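PDB 3GXV: replicative DNA helicase from Helicobacter pylori, which probably unwinds duplex DNA at the replication fork as an ATP-driven hexameric helicase, and works with primase. Local coordinates for residues L4-L7 with Q8-Q11; L47-E50 with I51-L55; N65-R68 with Q69-K73. One frame throughout, in Å; residues are numbered along the deposited sequence.

Three short helical pieces are described, in chain order: contact 1 (residues 4-11) on helix 3-23, contact 2 (47-55) on helix 43-57, and contact 3 (65-73) on helix 64-69 and the loop that follows it. All lie in the all-helical N-terminal domain. Contacts 2 and 3 are neighbours, their centres about 10 Å apart, and they touch where Phe48 meets Ile67 and Ile51 meets Met71. Contact 1 is on the opposite side of the chain's centre, about 23 Å from contact 2 and 27 Å from contact 3. Contact 3 packs against Leu4, Leu7 and Gln11 of the second subunit, whereas that subunit does not touch contact 1 of this chain.

Contact 1. Residues L4-L7 with Q8-Q11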
ATOM      1  N   LEU B   4       4.261 -24.778 -23.998  1.00 20.07           N
ATOM      2  CA  LEU B   4       4.310 -24.896 -22.547  1.00 18.28           C
ATOM      3  C   LEU B   4       5.037 -23.692 -21.979  1.00 20.60           C
ATOM      4  O   LEU B   4       4.526 -23.003 -21.092  1.00 20.37           O
ATOM      5  CB  LEU B   4       5.053 -26.172 -22.148  1.00 14.92           C
ATOM      6  CG  LEU B   4       5.251 -26.396 -20.648  1.00 13.64           C
ATOM      7  CD1 LEU B   4       3.904 -26.423 -19.958  1.00  9.47           C
ATOM      8  CD2 LEU B   4       5.996 -27.700 -20.421  1.00 10.57           C
ATOM      9  N   LYS B   5       6.241 -23.460 -22.496  1.00 21.15           N
ATOM     10  CA  LYS B   5       7.085 -22.347 -22.086  1.00 22.36           C
ATOM     11  C   LYS B   5       6.295 -21.043 -22.115  1.00 18.13           C
ATOM     12  O   LYS B   5       6.347 -20.253 -21.180  1.00 16.49           O
ATOM     13  CB  LYS B   5       8.280 -22.227 -23.034  1.00 28.37           C
ATOM     14  CG  LYS B   5       9.108 -20.968 -22.830  1.00 36.44           C
ATOM     15  CD  LYS B   5       9.741 -20.516 -24.134  1.00 41.91           C
ATOM     16  CE  LYS B   5       8.678 -20.055 -25.125  1.00 44.36           C
ATOM     17  NZ  LYS B   5       7.900 -18.879 -24.624  1.00 44.89           N
ATOM     18  N   HIS B   6       5.580 -20.831 -23.216  1.00 16.14           N
ATOM     19  CA  HIS B   6       4.766 -19.639 -23.424  1.00 13.52           C
ATOM     20  C   HIS B   6       3.780 -19.443 -22.288  1.00 10.49           C
ATOM     21  O   HIS B   6       3.717 -18.374 -21.681  1.00 11.46           O
ATOM     22  CB  HIS B   6       4.001 -19.750 -24.742  1.00 11.43           C
ATOM     23  CG  HIS B   6       3.053 -18.621 -24.984  1.00 13.65           C
ATOM     24  ND1 HIS B   6       3.473 -17.320 -25.153  1.00 14.23           N
ATOM     25  CD2 HIS B   6       1.698 -18.593 -25.070  1.00 13.80           C
ATOM     26  CE1 HIS B   6       2.422 -16.541 -25.334  1.00 13.17           C
ATOM     27  NE2 HIS B   6       1.334 -17.287 -25.289  1.00 11.82           N
ATOM     28  N   LEU B   7       3.006 -20.485 -22.015  1.00  8.49           N
ATOM     29  CA  LEU B   7       2.014 -20.446 -20.956  1.00  5.58           C
ATOM     30  C   LEU B   7       2.666 -20.079 -19.637  1.00  3.10           C
ATOM     31  O   LEU B   7       2.144 -19.250 -18.904  1.00  6.27           O
ATOM     32  CB  LEU B   7       1.318 -21.805 -20.826  1.00  2.80           C
ATOM     33  CG  LEU B   7       0.279 -22.102 -21.903  1.00  1.96           C
ATOM     34  CD1 LEU B   7      -0.256 -23.517 -21.749  1.00  1.00           C
ATOM     35  CD2 LEU B   7      -0.825 -21.075 -21.806  1.00  1.00           C
ATOM     36  N   GLN B   8       3.798 -20.715 -19.346  1.00  4.65           N
ATOM     37  CA  GLN B   8       4.546 -20.483 -18.113  1.00  8.79           C
ATOM     38  C   GLN B   8       5.003 -19.027 -18.071  1.00  9.68           C
ATOM     39  O   GLN B   8       5.065 -18.418 -17.013  1.00  9.94           O
ATOM     40  CB  GLN B   8       5.758 -21.429 -18.048  1.00  4.21           C
ATOM     41  CG  GLN B   8       5.374 -22.932 -18.092  1.00  5.32           C
ATOM     42  CD  GLN B   8       6.570 -23.883 -18.093  1.00  5.65           C
ATOM     43  OE1 GLN B   8       7.535 -23.688 -18.826  1.00  6.44           O
ATOM     44  NE2 GLN B   8       6.496 -24.924 -17.283  1.00  7.07           N
ATOM     45  N   GLN B   9       5.303 -18.491 -19.249  1.00 12.92           N
ATOM     46  CA  GLN B   9       5.756 -17.120 -19.442  1.00 14.77           C
ATOM     47  C   GLN B   9       4.622 -16.142 -19.111  1.00 14.87           C
ATOM     48  O   GLN B   9       4.846 -15.103 -18.495  1.00 14.95           O
ATOM     49  CB  GLN B   9       6.199 -16.966 -20.900  1.00 17.42           C
ATOM     50  CG  GLN B   9       6.664 -15.590 -21.345  1.00 21.65           C
ATOM     51  CD  GLN B   9       6.965 -15.575 -22.839  1.00 22.86           C
ATOM     52  OE1 GLN B   9       7.798 -16.343 -23.320  1.00 26.51           O
ATOM     53  NE2 GLN B   9       6.276 -14.714 -23.578  1.00 22.44           N
ATOM     54  N   LEU B  10       3.408 -16.492 -19.523  1.00 13.29           N
ATOM     55  CA  LEU B  10       2.231 -15.674 -19.276  1.00 12.57           C
ATOM     56  C   LEU B  10       1.958 -15.592 -17.772  1.00 12.76           C
ATOM     57  O   LEU B  10       1.659 -14.520 -17.229  1.00 10.19           O
ATOM     58  CB  LEU B  10       1.022 -16.279 -19.984  1.00 16.48           C
ATOM     59  CG  LEU B  10       0.542 -15.570 -21.250  1.00 18.64           C
ATOM     60  CD1 LEU B  10      -0.631 -16.346 -21.861  1.00 15.85           C
ATOM     61  CD2 LEU B  10       0.133 -14.139 -20.897  1.00 19.23           C
ATOM     62  N   GLN B  11       2.072 -16.733 -17.105  1.00  7.79           N
ATOM     63  CA  GLN B  11       1.851 -16.778 -15.680  1.00  8.16           C
ATOM     64  C   GLN B  11       2.910 -15.923 -14.962  1.00  8.38           C
ATOM     65  O   GLN B  11       2.583 -15.133 -14.075  1.00  8.68           O
ATOM     66  CB  GLN B  11       1.901 -18.236 -15.199  1.00  6.18           C
ATOM     67  CG  GLN B  11       1.214 -18.440 -13.871  1.00  7.42           C
ATOM     68  CD  GLN B  11       1.084 -19.895 -13.485  1.00  6.69           C
ATOM     69  OE1 GLN B  11       0.591 -20.213 -12.405  1.00  9.51           O
ATOM     70  NE2 GLN B  11       1.518 -20.790 -14.366  1.00  5.55           N
TER
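Lys5 and Gln9 lie side by side one helical turn apart, and the lysine NZ gives a weak hydrogen bond to Gln9 OE1 at 2.9 Å. Bends at chi3 and chi4 (67° and 62°) curl the lysine chain back to reach that oxygen. The other end of the same amide, Gln9 NE2, is held by Glu100, so both ends of the Gln9 amide are engaged.

The remaining side-chain meetings are looser. Leu4 CG sits 3.8 Å from Gln8 CD, with the leucine resting on the glutamine's amide carbon. His6 runs alongside Leu10, NE2 to CD1 at 4.1 Å, and its ring stands at 78° to the Gln9 amide. His6 ND1 is buried here and has no hydrogen-bonding partner in the model.

Backbone bonds carry the turn itself: Gln8 N donates to Leu4 O at 3.0 Å, Gln9 N to Lys5 O, and Leu10 N and Gln11 N to His6 O and Leu7 O. Leu7 and Leu10 both pack on Tyr41, tying this surface turn to the body of the domain. The pattern is that of a regular alpha-helix, with i to i+4 pairing near the start of helix 3-23.

Contact 2. Residues L47-E50 with I51-L55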
ATOM      1  N   LEU B  47      -7.851 -12.791  -9.109  1.00  7.14           N
ATOM      2  CA  LEU B  47      -8.466 -12.596  -7.802  1.00  8.15           C
ATOM      3  C   LEU B  47      -7.658 -11.552  -7.026  1.00  9.79           C
ATOM      4  O   LEU B  47      -8.228 -10.682  -6.346  1.00  4.39           O
ATOM      5  CB  LEU B  47      -8.520 -13.926  -7.031  1.00 13.00           C
ATOM      6  CG  LEU B  47      -9.154 -13.964  -5.628  1.00 15.55           C
ATOM      7  CD1 LEU B  47     -10.369 -13.047  -5.570  1.00 16.95           C
ATOM      8  CD2 LEU B  47      -9.552 -15.404  -5.282  1.00 17.19           C
ATOM      9  N   PHE B  48      -6.330 -11.651  -7.137  1.00  6.23           N
ATOM     10  CA  PHE B  48      -5.420 -10.714  -6.483  1.00  8.66           C
ATOM     11  C   PHE B  48      -5.674  -9.315  -7.050  1.00  9.88           C
ATOM     12  O   PHE B  48      -5.880  -8.370  -6.295  1.00  8.31           O
ATOM     13  CB  PHE B  48      -3.964 -11.101  -6.751  1.00  8.10           C
ATOM     14  CG  PHE B  48      -2.965 -10.282  -5.983  1.00  6.25           C
ATOM     15  CD1 PHE B  48      -2.547 -10.683  -4.727  1.00  5.75           C
ATOM     16  CD2 PHE B  48      -2.420  -9.119  -6.529  1.00  7.32           C
ATOM     17  CE1 PHE B  48      -1.599  -9.937  -4.019  1.00  7.13           C
ATOM     18  CE2 PHE B  48      -1.475  -8.370  -5.832  1.00  4.79           C
ATOM     19  CZ  PHE B  48      -1.061  -8.781  -4.576  1.00  4.00           C
ATOM     20  N   PHE B  49      -5.664  -9.193  -8.376  1.00  8.20           N
ATOM     21  CA  PHE B  49      -5.911  -7.904  -9.023  1.00 12.35           C
ATOM     22  C   PHE B  49      -7.225  -7.296  -8.513  1.00 15.00           C
ATOM     23  O   PHE B  49      -7.355  -6.082  -8.346  1.00 13.82           O
ATOM     24  CB  PHE B  49      -5.986  -8.078 -10.547  1.00  8.95           C
ATOM     25  CG  PHE B  49      -5.925  -6.779 -11.313  1.00  8.50           C
ATOM     26  CD1 PHE B  49      -4.853  -5.901 -11.131  1.00  7.01           C
ATOM     27  CD2 PHE B  49      -6.953  -6.413 -12.178  1.00  7.33           C
ATOM     28  CE1 PHE B  49      -4.813  -4.684 -11.796  1.00  8.66           C
ATOM     29  CE2 PHE B  49      -6.919  -5.188 -12.852  1.00  6.66           C
ATOM     30  CZ  PHE B  49      -5.853  -4.327 -12.657  1.00  7.94           C
ATOM     31  N   GLU B  50      -8.191  -8.170  -8.261  1.00 15.37           N
ATOM     32  CA  GLU B  50      -9.512  -7.787  -7.798  1.00 15.64           C
ATOM     33  C   GLU B  50      -9.446  -7.152  -6.414  1.00 16.40           C
ATOM     34  O   GLU B  50      -9.950  -6.048  -6.200  1.00 15.61           O
ATOM     35  CB  GLU B  50     -10.384  -9.036  -7.759  1.00 17.61           C
ATOM     36  CG  GLU B  50     -11.891  -8.839  -7.792  1.00 19.99           C
ATOM     37  CD  GLU B  50     -12.604 -10.177  -7.679  1.00 22.36           C
ATOM     38  OE1 GLU B  50     -12.698 -10.700  -6.549  1.00 24.65           O
ATOM     39  OE2 GLU B  50     -13.034 -10.725  -8.720  1.00 23.09           O
ATOM     40  N   ILE B  51      -8.824  -7.857  -5.471  1.00 18.17           N
ATOM     41  CA  ILE B  51      -8.699  -7.349  -4.111  1.00 18.18           C
ATOM     42  C   ILE B  51      -7.905  -6.047  -4.113  1.00 19.92           C
ATOM     43  O   ILE B  51      -8.174  -5.142  -3.318  1.00 22.46           O
ATOM     44  CB  ILE B  51      -8.006  -8.376  -3.186  1.00 14.36           C
ATOM     45  CG1 ILE B  51      -8.874  -9.634  -3.050  1.00 10.24           C
ATOM     46  CG2 ILE B  51      -7.774  -7.759  -1.817  1.00 10.57           C
ATOM     47  CD1 ILE B  51      -8.128 -10.854  -2.498  1.00  7.14           C
ATOM     48  N   ALA B  52      -6.936  -5.948  -5.017  1.00 16.64           N
ATOM     49  CA  ALA B  52      -6.111  -4.752  -5.105  1.00 19.20           C
ATOM     50  C   ALA B  52      -6.957  -3.582  -5.583  1.00 18.43           C
ATOM     51  O   ALA B  52      -6.903  -2.496  -5.011  1.00 17.49           O
ATOM     52  CB  ALA B  52      -4.932  -4.985  -6.054  1.00 15.68           C
ATOM     53  N   LEU B  53      -7.742  -3.813  -6.634  1.00 21.99           N
ATOM     54  CA  LEU B  53      -8.618  -2.777  -7.177  1.00 22.91           C
ATOM     55  C   LEU B  53      -9.511  -2.254  -6.063  1.00 20.99           C
ATOM     56  O   LEU B  53      -9.726  -1.051  -5.947  1.00 20.71           O
ATOM     57  CB  LEU B  53      -9.490  -3.340  -8.304  1.00 21.32           C
ATOM     58  CG  LEU B  53      -8.765  -3.815  -9.567  1.00 22.95           C
ATOM     59  CD1 LEU B  53      -9.790  -4.390 -10.548  1.00 18.93           C
ATOM     60  CD2 LEU B  53      -7.988  -2.660 -10.197  1.00 20.14           C
ATOM     61  N   LYS B  54     -10.027  -3.173  -5.248  1.00 21.65           N
ATOM     62  CA  LYS B  54     -10.895  -2.810  -4.129  1.00 22.59           C
ATOM     63  C   LYS B  54     -10.138  -2.011  -3.059  1.00 22.13           C
ATOM     64  O   LYS B  54     -10.646  -1.012  -2.558  1.00 20.91           O
ATOM     65  CB  LYS B  54     -11.523  -4.065  -3.508  1.00 20.27           C
ATOM     66  CG  LYS B  54     -12.201  -3.826  -2.167  1.00 20.72           C
ATOM     67  CD  LYS B  54     -13.206  -4.911  -1.805  1.00 21.11           C
ATOM     68  CE  LYS B  54     -12.645  -6.321  -1.932  1.00 21.56           C
ATOM     69  NZ  LYS B  54     -12.452  -6.734  -3.353  1.00 22.55           N
ATOM     70  N   LEU B  55      -8.922  -2.443  -2.732  1.00 19.02           N
ATOM     71  CA  LEU B  55      -8.106  -1.755  -1.735  1.00 17.96           C
ATOM     72  C   LEU B  55      -7.718  -0.345  -2.155  1.00 20.38           C
ATOM     73  O   LEU B  55      -7.549   0.529  -1.312  1.00 20.85           O
ATOM     74  CB  LEU B  55      -6.824  -2.540  -1.447  1.00 12.89           C
ATOM     75  CG  LEU B  55      -6.912  -3.814  -0.611  1.00  7.52           C
ATOM     76  CD1 LEU B  55      -5.527  -4.464  -0.516  1.00  4.39           C
ATOM     77  CD2 LEU B  55      -7.461  -3.470   0.779  1.00  4.61           C
TER
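Ile51 N reaches Leu47 O at 3.0 Å, the first of four consecutive backbone bonds from the amides of residues 51-54, so each carbonyl of residues 47-50 is matched to a donor four residues on. Ala52 N reaches Phe48 O at 2.9 Å, and Leu53 N to Phe49 O is equally short. Lys54 N completes the set on Glu50 O, and Leu55 N continues it on Ile51 O. This i to i+4 pairing is that of a regular alpha-helix.

The charged ends do not add a bond: Glu50 OE1 and Lys54 NZ stay 5.1 Å apart. Their opposite charges would attract only at a distance, although the Lys54 chain curls so that NZ comes 3.9 Å from Glu50 O.

The apolar contact is centred on Phe49 and Leu53. Leu53 CD2 lies over one face of the ring, 4.0 Å from its centroid and offset toward the rim, a CH-pi contact, while CD1 is near the ring atoms CD2 and CE2. More loosely, Leu47 CD1 approaches Ile51 CD1 at 4.4 Å.

Helix 43-57 is covered on several sides: Phe48 and Phe49 pack on helix 3-23, Ala52 and Leu53 on helix 27-32, and Phe48 and Leu55 on helix 64-69.

Contact 3. Residues N65-R68 with Q69-K73; sequences NFIR and QKMPK
Asn65 and Gln69 meet through their side-chain amides: Gln69 NE2 donates to Asn65 OD1 at a modelled 2.5 Å, which is very short and may partly reflect coordinate error. The bond is fairly straight (156°), and the two amide planes are turned 44° from each other. With CG anti to the backbone N (chi1 167°), Asn65 sends its amide forward to Gln69 and lays ND2 over the centre of the Phe66 ring, 3.3 Å above its plane. The Phe66 ring also runs beside the Gln69 amide, CE1 to NE2 at 4.1 Å.

On the backbone, the last turn of helix 64-69 is closed by Gln69 N to Asn65 O at 3.1 Å and by Lys70 N to Phe66 O at 2.8 Å. Lys70 is the first residue to leave helical geometry, and Met71 folds back so that its CE approaches Ile67 CG2 at 4.2 Å and Arg68 CG at 4.1 Å.

Farther out, Glu64 holds the Arg68 guanidinium in a salt bridge, and Asp63 accepts a hydrogen bond from Phe66 N. In the second subunit, Gln11 OE1 accepts from both Asn65 ND2 and Gln69 NE2, Tyr41 OH bonds to Asn65 ND2, and the rings of Tyr41 and Tyr42 meet Phe66.

The two amides thus present their NH2 groups together to one glutamine oxygen across the dimer interface, and the bonds to Gln11 and, for Asn65, to Tyr41 of the second subunit would help fix their rotation, joining polar recognition to aromatic packing at the subunit boundary.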
ATOM      1  N   ASN B  65       0.156  -7.434   4.041  1.00 11.94           N
ATOM      2  CA  ASN B  65      -0.796  -7.353   5.154  1.00 10.79           C
ATOM      3  C   ASN B  65      -2.240  -7.208   4.694  1.00  9.28           C
ATOM      4  O   ASN B  65      -3.051  -8.094   4.910  1.00  8.65           O
ATOM      5  CB  ASN B  65      -0.429  -6.191   6.097  1.00  8.42           C
ATOM      6  CG  ASN B  65      -1.544  -5.844   7.084  1.00  7.96           C
ATOM      7  OD1 ASN B  65      -2.280  -6.715   7.537  1.00  7.10           O
ATOM      8  ND2 ASN B  65      -1.656  -4.565   7.432  1.00  4.85           N
ATOM      9  N   PHE B  66      -2.563  -6.102   4.045  1.00  9.36           N
ATOM     10  CA  PHE B  66      -3.933  -5.885   3.612  1.00  9.36           C
ATOM     11  C   PHE B  66      -4.485  -6.817   2.542  1.00 11.18           C
ATOM     12  O   PHE B  66      -5.698  -7.036   2.478  1.00  7.45           O
ATOM     13  CB  PHE B  66      -4.083  -4.438   3.195  1.00 10.57           C
ATOM     14  CG  PHE B  66      -3.863  -3.479   4.329  1.00 11.90           C
ATOM     15  CD1 PHE B  66      -4.780  -3.400   5.371  1.00  9.92           C
ATOM     16  CD2 PHE B  66      -2.715  -2.694   4.382  1.00 12.37           C
ATOM     17  CE1 PHE B  66      -4.561  -2.559   6.443  1.00 12.10           C
ATOM     18  CE2 PHE B  66      -2.489  -1.850   5.453  1.00 12.91           C
ATOM     19  CZ  PHE B  66      -3.413  -1.781   6.488  1.00 14.37           C
ATOM     20  N   ILE B  67      -3.612  -7.383   1.710  1.00 13.68           N
ATOM     21  CA  ILE B  67      -4.090  -8.284   0.673  1.00 14.96           C
ATOM     22  C   ILE B  67      -4.661  -9.503   1.361  1.00 14.90           C
ATOM     23  O   ILE B  67      -5.692 -10.025   0.958  1.00 15.53           O
ATOM     24  CB  ILE B  67      -2.960  -8.726  -0.285  1.00 14.61           C
ATOM     25  CG1 ILE B  67      -2.540  -7.559  -1.174  1.00 14.47           C
ATOM     26  CG2 ILE B  67      -3.426  -9.893  -1.132  1.00 14.52           C
ATOM     27  CD1 ILE B  67      -3.645  -7.048  -2.075  1.00 15.25           C
ATOM     28  N   ARG B  68      -3.996  -9.937   2.422  1.00 19.23           N
ATOM     29  CA  ARG B  68      -4.442 -11.108   3.155  1.00 21.71           C
ATOM     30  C   ARG B  68      -5.619 -10.781   4.064  1.00 26.61           C
ATOM     31  O   ARG B  68      -6.422 -11.657   4.382  1.00 25.70           O
ATOM     32  CB  ARG B  68      -3.299 -11.677   3.981  1.00 20.45           C
ATOM     33  CG  ARG B  68      -2.077 -12.067   3.171  1.00 20.67           C
ATOM     34  CD  ARG B  68      -1.358 -13.212   3.861  1.00 22.71           C
ATOM     35  NE  ARG B  68       0.094 -13.075   3.874  1.00 23.38           N
ATOM     36  CZ  ARG B  68       0.841 -12.901   2.792  1.00 26.94           C
ATOM     37  NH1 ARG B  68       0.278 -12.832   1.594  1.00 29.18           N
ATOM     38  NH2 ARG B  68       2.161 -12.813   2.908  1.00 28.86           N
ATOM     39  N   GLN B  69      -5.715  -9.528   4.494  1.00 26.65           N
ATOM     40  CA  GLN B  69      -6.822  -9.122   5.344  1.00 30.10           C
ATOM     41  C   GLN B  69      -8.088  -8.963   4.504  1.00 33.46           C
ATOM     42  O   GLN B  69      -9.175  -9.307   4.947  1.00 34.67           O
ATOM     43  CB  GLN B  69      -6.514  -7.792   6.048  1.00 28.66           C
ATOM     44  CG  GLN B  69      -5.678  -7.914   7.312  1.00 25.82           C
ATOM     45  CD  GLN B  69      -5.678  -6.630   8.133  1.00 23.60           C
ATOM     46  OE1 GLN B  69      -6.737  -6.101   8.469  1.00 25.80           O
ATOM     47  NE2 GLN B  69      -4.493  -6.130   8.465  1.00 20.10           N
ATOM     48  N   LYS B  70      -7.937  -8.458   3.283  1.00 36.93           N
ATOM     49  CA  LYS B  70      -9.083  -8.231   2.401  1.00 40.67           C
ATOM     50  C   LYS B  70      -9.490  -9.431   1.538  1.00 41.65           C
ATOM     51  O   LYS B  70     -10.323  -9.301   0.641  1.00 45.19           O
ATOM     52  CB  LYS B  70      -8.818  -7.022   1.500  1.00 37.45           C
ATOM     53  CG  LYS B  70     -10.080  -6.305   1.053  1.00 34.88           C
ATOM     54  CD  LYS B  70     -10.763  -5.619   2.237  1.00 32.90           C
ATOM     55  CE  LYS B  70     -12.146  -5.134   1.863  1.00 30.82           C
ATOM     56  NZ  LYS B  70     -12.999  -6.278   1.439  1.00 31.73           N
ATOM     57  N   MET B  71      -8.906 -10.596   1.804  1.00 39.34           N
ATOM     58  CA  MET B  71      -9.243 -11.805   1.056  1.00 36.40           C
ATOM     59  C   MET B  71     -10.607 -12.338   1.507  1.00 36.08           C
ATOM     60  O   MET B  71     -10.822 -12.597   2.689  1.00 32.98           O
ATOM     61  CB  MET B  71      -8.162 -12.867   1.254  1.00 35.19           C
ATOM     62  CG  MET B  71      -7.260 -13.053   0.038  1.00 34.49           C
ATOM     63  SD  MET B  71      -6.142 -14.455   0.227  1.00 36.92           S
ATOM     64  CE  MET B  71      -4.589 -13.621   0.274  1.00 35.25           C
ATOM     65  N   PRO B  72     -11.532 -12.552   0.547  1.00 38.61           N
ATOM     66  CA  PRO B  72     -12.909 -13.043   0.746  1.00 40.97           C
ATOM     67  C   PRO B  72     -13.199 -14.109   1.809  1.00 44.36           C
ATOM     68  O   PRO B  72     -14.345 -14.286   2.222  1.00 46.07           O
ATOM     69  CB  PRO B  72     -13.326 -13.490  -0.662  1.00 38.28           C
ATOM     70  CG  PRO B  72     -12.039 -13.826  -1.317  1.00 37.08           C
ATOM     71  CD  PRO B  72     -11.144 -12.712  -0.867  1.00 36.36           C
ATOM     72  N   LYS B  73     -12.167 -14.810   2.254  1.00 44.84           N
ATOM     73  CA  LYS B  73     -12.317 -15.835   3.299  1.00 44.67           C
ATOM     74  C   LYS B  73     -13.506 -16.843   3.139  1.00 48.61           C
ATOM     75  O   LYS B  73     -13.974 -17.440   4.113  1.00 48.65           O
ATOM     76  CB  LYS B  73     -12.366 -15.139   4.660  1.00 43.54           C
ATOM     77  CG  LYS B  73     -11.351 -15.594   5.651  1.00 40.29           C
ATOM     78  CD  LYS B  73     -11.243 -17.116   5.717  1.00 38.07           C
ATOM     79  CE  LYS B  73     -10.080 -17.591   6.582  1.00 38.93           C
ATOM     80  NZ  LYS B  73     -10.197 -16.962   7.923  1.00 39.25           N
TER